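Local coordinates for protein glycerophosphoryl diester phosphodiesterase (Agrobacterium tumefaciens str. C58, PDB 3KS6) that belongs to the glycerophosphoryl diester phosphodiesterase family, has a TIM-barrel fold and binds a magnesium ion through acidic side chains, at residues 6-11 with 230-235; 37-42 with 62-67; 182-187 with 204-209. All blocks are in the same frame, centred on the assembly; numbering follows the deposited sequence.

In the fold
All three contacts reach one curled sheet, the wall of a TIM barrel. Contact 1 joins the first strand, 4-8, to the last, 228-231, closing the ring. The other two fall within the chain between its segments: contact 2 comes first, at the C-terminal end of strand 33-40, beside loop segment 62-67, and contact 3 follows, pairing strands 184-188 and 206-210. The centres of contacts 1 and 2 are about 23 Å apart, of contacts 1 and 3 about 19 Å, and of contacts 2 and 3, across the chain's centre, about 29 Å. Strand 33-40 neighbours strand 4-8, which brings Asp37, a magnesium ligand, beside Arg9; Thr230 N probably hydrogen-bonds to Cys209 O, tying contact 1 to contact 3.

Contact 1. Residues 6-11 with 230-235. With ACT (acetate ion), chain H.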
loop_
_atom_site.group_PDB
_atom_site.type_symbol
_atom_site.label_atom_id
_atom_site.label_comp_id
_atom_site.label_asym_id
_atom_site.label_seq_id
_atom_site.Cartn_x
_atom_site.Cartn_y
_atom_site.Cartn_z
ATOM N N ALA A 6 -1.896 5.038 7.034
ATOM C CA ALA A 6 -1.184 5.044 5.761
ATOM C C ALA A 6 -2.048 5.697 4.686
ATOM O O ALA A 6 -3.183 5.327 4.513
ATOM C CB ALA A 6 -0.765 3.614 5.320
ATOM N N SER A 7 -1.491 6.653 3.952
ATOM C CA SER A 7 -2.227 7.373 2.925
ATOM C C SER A 7 -2.263 6.553 1.634
ATOM O O SER A 7 -1.230 6.352 1.010
ATOM C CB SER A 7 -1.533 8.699 2.665
ATOM O OG SER A 7 -2.115 9.448 1.622
ATOM N N HIS A 8 -3.463 6.103 1.243
ATOM C CA HIS A 8 -3.648 5.158 0.131
ATOM C C HIS A 8 -3.430 5.858 -1.186
ATOM O O HIS A 8 -4.184 6.744 -1.556
ATOM C CB HIS A 8 -5.044 4.527 0.211
ATOM C CG HIS A 8 -5.274 3.387 -0.745
ATOM N ND1 HIS A 8 -6.304 3.378 -1.673
ATOM C CD2 HIS A 8 -4.626 2.204 -0.889
ATOM C CE1 HIS A 8 -6.248 2.253 -2.366
ATOM N NE2 HIS A 8 -5.266 1.506 -1.891
ATOM N N ARG A 9 -2.371 5.470 -1.876
ATOM C CA ARG A 9 -2.019 6.047 -3.164
ATOM C C ARG A 9 -1.777 7.569 -3.076
ATOM O O ARG A 9 -1.961 8.298 -4.043
ATOM C CB ARG A 9 -3.076 5.721 -4.234
ATOM C CG ARG A 9 -3.485 4.258 -4.264
ATOM C CD ARG A 9 -4.406 3.932 -5.424
ATOM N NE ARG A 9 -5.044 2.631 -5.203
ATOM C CZ ARG A 9 -6.132 2.192 -5.821
ATOM N NH1 ARG A 9 -6.750 2.921 -6.742
ATOM N NH2 ARG A 9 -6.611 1.001 -5.492
ATOM N N GLY A 10 -1.341 8.039 -1.911
ATOM C CA GLY A 10 -1.142 9.448 -1.688
ATOM C C GLY A 10 -2.400 10.195 -1.277
ATOM O O GLY A 10 -2.340 11.391 -1.128
ATOM N N GLY A 11 -3.536 9.478 -1.147
ATOM C CA GLY A 11 -4.822 10.040 -0.681
ATOM C C GLY A 11 -5.774 10.238 -1.856
ATOM O O GLY A 11 -6.167 11.374 -2.167
ATOM N N THR A 230 -4.869 1.554 5.671
ATOM C CA THR A 230 -4.748 2.466 4.540
ATOM C C THR A 230 -6.090 3.173 4.308
ATOM O O THR A 230 -7.165 2.629 4.559
ATOM C CB THR A 230 -4.330 1.792 3.269
ATOM O OG1 THR A 230 -5.299 0.790 2.916
ATOM C CG2 THR A 230 -2.871 1.196 3.422
ATOM N N THR A 231 -6.001 4.430 3.871
ATOM C CA THR A 231 -7.186 5.274 3.639
ATOM C C THR A 231 -7.008 6.233 2.488
ATOM O O THR A 231 -5.955 6.845 2.303
ATOM C CB THR A 231 -7.583 6.107 4.914
ATOM O OG1 THR A 231 -8.774 6.910 4.688
ATOM C CG2 THR A 231 -6.415 7.000 5.380
ATOM N N ASP A 232 -8.072 6.382 1.716
ATOM C CA ASP A 232 -8.142 7.382 0.654
ATOM C C ASP A 232 -8.460 8.778 1.179
ATOM O O ASP A 232 -8.481 9.723 0.381
ATOM C CB ASP A 232 -9.220 7.016 -0.386
ATOM C CG ASP A 232 -8.765 5.969 -1.360
ATOM O OD1 ASP A 232 -7.543 5.714 -1.458
ATOM O OD2 ASP A 232 -9.660 5.428 -2.059
ATOM N N ARG A 233 -8.708 8.903 2.495
ATOM C CA ARG A 233 -9.011 10.197 3.125
ATOM C C ARG A 233 -8.105 10.438 4.351
ATOM O O ARG A 233 -8.580 10.485 5.500
ATOM C CB ARG A 233 -10.493 10.264 3.517
ATOM C CG ARG A 233 -11.440 10.327 2.305
ATOM C CD ARG A 233 -12.841 10.800 2.728
ATOM N NE ARG A 233 -13.785 11.010 1.604
ATOM C CZ ARG A 233 -14.617 10.100 1.080
ATOM N NH1 ARG A 233 -14.636 8.834 1.505
ATOM N NH2 ARG A 233 -15.442 10.444 0.087
ATOM N N PRO A 234 -6.809 10.587 4.096
ATOM C CA PRO A 234 -5.833 10.728 5.165
ATOM C C PRO A 234 -6.090 11.931 6.076
ATOM O O PRO A 234 -5.884 11.844 7.286
ATOM C CB PRO A 234 -4.514 10.873 4.406
ATOM C CG PRO A 234 -4.904 11.361 2.999
ATOM C CD PRO A 234 -6.161 10.598 2.764
ATOM N N THR A 235 -6.575 13.023 5.504
ATOM C CA THR A 235 -6.830 14.237 6.276
ATOM C C THR A 235 -7.914 13.950 7.314
ATOM O O THR A 235 -7.747 14.247 8.483
ATOM C CB THR A 235 -7.171 15.409 5.342
ATOM O OG1 THR A 235 -6.052 15.664 4.452
ATOM C CG2 THR A 235 -7.496 16.661 6.166
HETATM C C ACT H . -6.685 -1.582 -2.951
HETATM O O ACT H . -7.720 -1.136 -2.386
HETATM O OXT ACT H . -5.911 -0.766 -3.520
HETATM C CH3 ACT H . -6.375 -3.047 -2.957
#
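The imidazole of His8 meets Asp232 at one edge and an acetate ion at another, while CG of Arg9 lies over the centre of one face, 3.8 Å above the ring plane. This group sits where the first and last strands of the TIM barrel pair in parallel, the nearest atom of the His8 side chain about 4 Å from the magnesium ion. His8 ND1 donates to Asp232 OD1 over 2.7 Å; the oxygen lies in the ring plane, but the nitrogen approaches on the syn side of the carboxylate, 32° out of its plane. OD1 is also hydrogen-bonded to Thr12, a second bond that probably limits rotation of the carboxylate and so helps hold the ring. The acetate oxygen OXT takes two donors, His8 NE2 at 2.9 Å and Arg9 NH2 at 2.7 Å, the latter at the guanidinium edge.

The strands themselves are joined by Thr231 N to Ala6 O (3.0 Å) and His8 N to Thr231 O (2.8 Å). The small methyl of Ala6 suits the close packing on Thr230. Thr231 OG1 accepts from Arg233 N in an ST turn and is also hydrogen-bonded to the carbonyl oxygen of Ala212. Gly11, at positive phi and without a side chain, lets the Pro234 ring close in, CD resting 3.7 Å from Gly11 CA.

Contact 2. Residues 37-42 with 62-67. With MG (magnesium ion), chain F.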
loop_
_atom_site.group_PDB
_atom_site.type_symbol
_atom_site.label_atom_id
_atom_site.label_comp_id
_atom_site.label_asym_id
_atom_site.label_seq_id
_atom_site.Cartn_x
_atom_site.Cartn_y
_atom_site.Cartn_z
ATOM N N ASP A 37 1.758 1.517 -5.205
ATOM C CA ASP A 37 1.968 0.283 -5.975
ATOM C C ASP A 37 2.952 0.630 -7.106
ATOM O O ASP A 37 3.041 1.768 -7.529
ATOM C CB ASP A 37 0.646 -0.181 -6.588
ATOM C CG ASP A 37 -0.539 0.021 -5.659
ATOM O OD1 ASP A 37 -0.699 -0.762 -4.682
ATOM O OD2 ASP A 37 -1.316 0.972 -5.898
ATOM N N LEU A 38 3.663 -0.367 -7.609
ATOM C CA LEU A 38 4.723 -0.136 -8.591
ATOM C C LEU A 38 4.588 -1.109 -9.737
ATOM O O LEU A 38 4.171 -2.249 -9.520
ATOM C CB LEU A 38 6.113 -0.325 -7.928
ATOM C CG LEU A 38 6.532 0.562 -6.730
ATOM C CD1 LEU A 38 7.931 0.134 -6.161
ATOM C CD2 LEU A 38 6.529 2.022 -7.133
ATOM N N HIS A 39 4.970 -0.670 -10.944
ATOM C CA HIS A 39 5.018 -1.513 -12.154
ATOM C C HIS A 39 6.261 -1.218 -12.990
ATOM O O HIS A 39 6.744 -0.076 -13.016
ATOM C CB HIS A 39 3.778 -1.263 -13.019
ATOM C CG HIS A 39 2.496 -1.631 -12.345
ATOM N ND1 HIS A 39 1.962 -2.900 -12.399
ATOM C CD2 HIS A 39 1.685 -0.908 -11.544
ATOM C CE1 HIS A 39 0.853 -2.926 -11.682
ATOM N NE2 HIS A 39 0.667 -1.731 -11.151
ATOM N N PRO A 40 6.810 -2.236 -13.658
ATOM C CA PRO A 40 7.931 -1.991 -14.549
ATOM C C PRO A 40 7.478 -1.487 -15.900
ATOM O O PRO A 40 6.381 -1.831 -16.320
ATOM C CB PRO A 40 8.546 -3.377 -14.693
ATOM C CG PRO A 40 7.380 -4.309 -14.561
ATOM C CD PRO A 40 6.441 -3.656 -13.619
ATOM N N THR A 41 8.308 -0.675 -16.567
ATOM C CA THR A 41 8.092 -0.306 -17.965
ATOM C C THR A 41 8.868 -1.264 -18.872
ATOM O O THR A 41 9.611 -2.130 -18.389
ATOM C CB THR A 41 8.551 1.109 -18.265
ATOM O OG1 THR A 41 9.982 1.161 -18.134
ATOM C CG2 THR A 41 7.839 2.113 -17.314
ATOM N N ALA A 42 8.668 -1.155 -20.185
ATOM C CA ALA A 42 9.367 -2.040 -21.126
ATOM C C ALA A 42 10.879 -1.794 -21.143
ATOM O O ALA A 42 11.653 -2.736 -21.330
ATOM C CB ALA A 42 8.775 -1.923 -22.570
ATOM N N GLY A 62 -3.315 0.960 -22.263
ATOM C CA GLY A 62 -2.249 0.006 -22.437
ATOM C C GLY A 62 -1.549 -0.440 -21.155
ATOM O O GLY A 62 -1.625 0.219 -20.122
ATOM N N ALA A 63 -0.895 -1.599 -21.251
ATOM C CA ALA A 63 -0.107 -2.163 -20.161
ATOM C C ALA A 63 1.219 -1.448 -19.998
ATOM O O ALA A 63 2.006 -1.377 -20.922
ATOM C CB ALA A 63 0.134 -3.651 -20.405
ATOM N N ILE A 64 1.509 -1.003 -18.767
ATOM C CA ILE A 64 2.726 -0.252 -18.478
ATOM C C ILE A 64 3.990 -1.031 -18.915
ATOM O O ILE A 64 4.906 -0.441 -19.518
ATOM C CB ILE A 64 2.790 0.110 -16.964
ATOM C CG1 ILE A 64 1.659 1.111 -16.607
ATOM C CG2 ILE A 64 4.196 0.622 -16.561
ATOM C CD1 ILE A 64 1.423 1.342 -15.041
ATOM N N VAL A 65 4.013 -2.345 -18.647
ATOM C CA VAL A 65 5.193 -3.163 -18.943
ATOM C C VAL A 65 5.489 -3.255 -20.453
ATOM O O VAL A 65 6.609 -3.602 -20.806
ATOM C CB VAL A 65 5.070 -4.568 -18.339
ATOM C CG1 VAL A 65 4.023 -5.384 -19.065
ATOM C CG2 VAL A 65 6.460 -5.276 -18.257
ATOM N N ASP A 66 4.501 -2.958 -21.309
ATOM C CA ASP A 66 4.666 -2.963 -22.769
ATOM C C ASP A 66 5.087 -1.586 -23.300
ATOM O O ASP A 66 5.302 -1.415 -24.499
ATOM C CB ASP A 66 3.355 -3.352 -23.448
ATOM C CG ASP A 66 2.946 -4.782 -23.194
ATOM O OD1 ASP A 66 3.804 -5.609 -22.868
ATOM O OD2 ASP A 66 1.735 -5.067 -23.342
HETATM N N MSE A 67 5.227 -0.596 -22.421
HETATM C CA MSE A 67 5.460 0.780 -22.835
HETATM C C MSE A 67 6.784 1.287 -22.308
HETATM O O MSE A 67 7.206 0.874 -21.242
HETATM C CB MSE A 67 4.362 1.690 -22.230
HETATM C CG MSE A 67 2.972 1.408 -22.728
HETATM SE SE MSE A 67 1.674 2.518 -21.703
HETATM C CE MSE A 67 0.295 1.863 -22.375
HETATM MG MG MG F . -2.047 -0.817 -3.108
HETATM O O HOH W 1 -2.703 1.127 -3.653
HETATM O O HOH W 2 -3.566 -1.593 -4.314
#
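Ala42 N donates to Met67 O over 2.7 Å in a nearly straight bond (169°), the donor standing above the carbonyl plane. It ties the chain just beyond TIM-barrel strand 33-40 to the residue that follows the 3-10 segment 64-66, part of the long loop after strand 46-48. Met67 is present as selenomethionine, but here its backbone oxygen does the work.

Pro40 O faces the turn and gathers C-H groups: Val65 CA comes to 3.2 Å of it. The branched Ile64 suits this place because its two arms serve different partners. CG2 packs against Pro40 O, and the longer arm reaches across His39 at about a right angle, CD1 4.1 Å from His39 CB. The imidazole is anchored elsewhere, by Tyr115 and by the carbonyl of His50. Val65 CG2 runs alongside the proline ring, 3.9 Å from Pro40 CG, adding an apolar patch.

Further back along the same strand, Asp37 reaches the magnesium ion, whose site Glu35 and Glu105 share. The two carboxylate oxygens of Asp37 divide the task: OD1 binds the metal at 2.1 Å, while OD2 accepts a 2.6 Å hydrogen bond from water 1, itself a magnesium ligand.

Contact 3. Residues 182-187 with 204-209; sequences IHEIGV and GLDFGC
A beta-alpha-beta unit of the TIM barrel, strand 184-188, helix 194-202 and strand 206-210, brings its two strands together here as parallel neighbours, their axes 25° apart. Asp206 N donates to His183 O at 2.8 Å, and the bonding then alternates between strands: Ile185 N to Asp206 O, Gly208 N to Ile185 O and Val187 N to Gly208 O.

Glu184 and Asp206 point to the barrel interior, on the face where Gly186 and Gly208 add no side chain. The extended glutamate lays CG against Asp206 CB at 3.7 Å, and the carboxylates are turned 69° from each other. Glu184 OE1 and Asp206 OD2 come to 4.2 Å, a like-charge approach probably made tolerable by Lys227, which forms a salt bridge with each.

The opposite face is apolar and packs on helix 194-202, with Ile185 also meeting Val173 of helix 162-179. Phe207 has CG anti to its backbone N (chi1 -178°), which carries the ring forward along the strand to Val187. The two side chains cross at about a right angle, with Val187 CG2 3.6 Å from Phe207 CZ, and Cys209 SG lies 4.3 Å from that same methyl. The flat ring of Phe207 also packs on Leu196 and Met197 of the helix, and the branched valine gives it a methyl to rest against.

At the entry to the strands, Gly204 ends the helix in a Schellman motif, its positive phi suited to a residue without a side chain. Water 4 there donates to both His183 O and Gly204 O, each 2.8 Å from its oxygen.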
loop_
_atom_site.group_PDB
_atom_site.type_symbol
_atom_site.label_atom_id
_atom_site.label_comp_id
_atom_site.label_asym_id
_atom_site.label_seq_id
_atom_site.Cartn_x
_atom_site.Cartn_y
_atom_site.Cartn_z
ATOM N N ILE A 182 5.161 -15.304 7.325
ATOM C CA ILE A 182 4.545 -13.976 7.250
ATOM C C ILE A 182 4.080 -13.656 8.675
ATOM O O ILE A 182 3.433 -14.488 9.315
ATOM C CB ILE A 182 3.356 -13.960 6.197
ATOM C CG1 ILE A 182 3.914 -14.237 4.773
ATOM C CG2 ILE A 182 2.596 -12.645 6.214
ATOM C CD1 ILE A 182 2.877 -14.662 3.767
ATOM N N HIS A 183 4.392 -12.452 9.139
ATOM C CA HIS A 183 4.119 -12.041 10.513
ATOM C C HIS A 183 3.010 -11.024 10.649
ATOM O O HIS A 183 2.683 -10.649 11.774
ATOM C CB HIS A 183 5.392 -11.490 11.129
ATOM C CG HIS A 183 6.545 -12.426 10.995
ATOM N ND1 HIS A 183 6.540 -13.677 11.568
ATOM C CD2 HIS A 183 7.706 -12.322 10.313
ATOM C CE1 HIS A 183 7.666 -14.297 11.266
ATOM N NE2 HIS A 183 8.384 -13.501 10.494
ATOM N N GLU A 184 2.403 -10.619 9.523
ATOM C CA GLU A 184 1.343 -9.642 9.529
ATOM C C GLU A 184 0.446 -9.839 8.315
ATOM O O GLU A 184 0.956 -10.129 7.223
ATOM C CB GLU A 184 1.942 -8.233 9.450
ATOM C CG GLU A 184 0.912 -7.130 9.461
ATOM C CD GLU A 184 1.469 -5.714 9.576
ATOM O OE1 GLU A 184 2.670 -5.513 9.868
ATOM O OE2 GLU A 184 0.668 -4.776 9.358
ATOM N N ILE A 185 -0.874 -9.731 8.513
ATOM C CA ILE A 185 -1.831 -9.712 7.400
ATOM C C ILE A 185 -2.593 -8.403 7.418
ATOM O O ILE A 185 -2.704 -7.737 8.468
ATOM C CB ILE A 185 -2.830 -10.927 7.384
ATOM C CG1 ILE A 185 -3.830 -10.834 8.538
ATOM C CG2 ILE A 185 -2.058 -12.228 7.436
ATOM C CD1 ILE A 185 -4.920 -11.924 8.563
ATOM N N GLY A 186 -3.137 -8.030 6.265
ATOM C CA GLY A 186 -4.024 -6.878 6.162
ATOM C C GLY A 186 -5.297 -7.360 5.489
ATOM O O GLY A 186 -5.213 -8.007 4.458
ATOM N N VAL A 187 -6.444 -7.099 6.114
ATOM C CA VAL A 187 -7.749 -7.435 5.556
ATOM C C VAL A 187 -8.543 -6.163 5.238
ATOM O O VAL A 187 -8.347 -5.088 5.880
ATOM C CB VAL A 187 -8.582 -8.384 6.526
ATOM C CG1 VAL A 187 -7.739 -9.612 6.959
ATOM C CG2 VAL A 187 -9.105 -7.647 7.778
ATOM N N GLY A 204 -0.027 -15.112 16.939
ATOM C CA GLY A 204 1.235 -14.401 16.915
ATOM C C GLY A 204 1.421 -13.402 15.791
ATOM O O GLY A 204 2.495 -12.787 15.688
ATOM N N LEU A 205 0.376 -13.195 14.982
ATOM C CA LEU A 205 0.438 -12.345 13.814
ATOM C C LEU A 205 -0.059 -10.958 14.086
ATOM O O LEU A 205 -0.991 -10.778 14.891
ATOM C CB LEU A 205 -0.447 -12.939 12.707
ATOM C CG LEU A 205 -0.152 -14.347 12.172
ATOM C CD1 LEU A 205 -1.236 -14.721 11.187
ATOM C CD2 LEU A 205 1.244 -14.440 11.557
ATOM N N ASP A 206 0.520 -9.965 13.418
ATOM C CA ASP A 206 -0.002 -8.606 13.540
ATOM C C ASP A 206 -1.221 -8.470 12.627
ATOM O O ASP A 206 -1.359 -9.187 11.643
ATOM C CB ASP A 206 1.019 -7.539 13.148
ATOM C CG ASP A 206 2.072 -7.287 14.220
ATOM O OD1 ASP A 206 1.881 -7.716 15.364
ATOM O OD2 ASP A 206 3.097 -6.657 13.893
ATOM N N PHE A 207 -2.101 -7.536 12.967
ATOM C CA PHE A 207 -3.390 -7.394 12.287
ATOM C C PHE A 207 -3.662 -5.952 11.919
ATOM O O PHE A 207 -3.773 -5.092 12.786
ATOM C CB PHE A 207 -4.549 -7.900 13.193
ATOM C CG PHE A 207 -5.930 -7.838 12.524
ATOM C CD1 PHE A 207 -6.356 -8.858 11.660
ATOM C CD2 PHE A 207 -6.784 -6.782 12.762
ATOM C CE1 PHE A 207 -7.592 -8.809 11.047
ATOM C CE2 PHE A 207 -8.045 -6.723 12.146
ATOM C CZ PHE A 207 -8.436 -7.724 11.275
ATOM N N GLY A 208 -3.845 -5.705 10.631
ATOM C CA GLY A 208 -4.232 -4.404 10.144
ATOM C C GLY A 208 -5.259 -4.454 9.023
ATOM O O GLY A 208 -5.707 -5.536 8.621
ATOM N N CYS A 209 -5.630 -3.280 8.520
ATOM C CA CYS A 209 -6.697 -3.184 7.539
ATOM C C CYS A 209 -6.385 -2.280 6.361
ATOM O O CYS A 209 -5.381 -1.535 6.328
ATOM C CB CYS A 209 -8.027 -2.757 8.208
ATOM S SG CYS A 209 -8.515 -3.790 9.584
HETATM O O HOH W 3 4.501 -14.056 13.530
HETATM O O HOH W 4 4.043 -10.984 14.218
#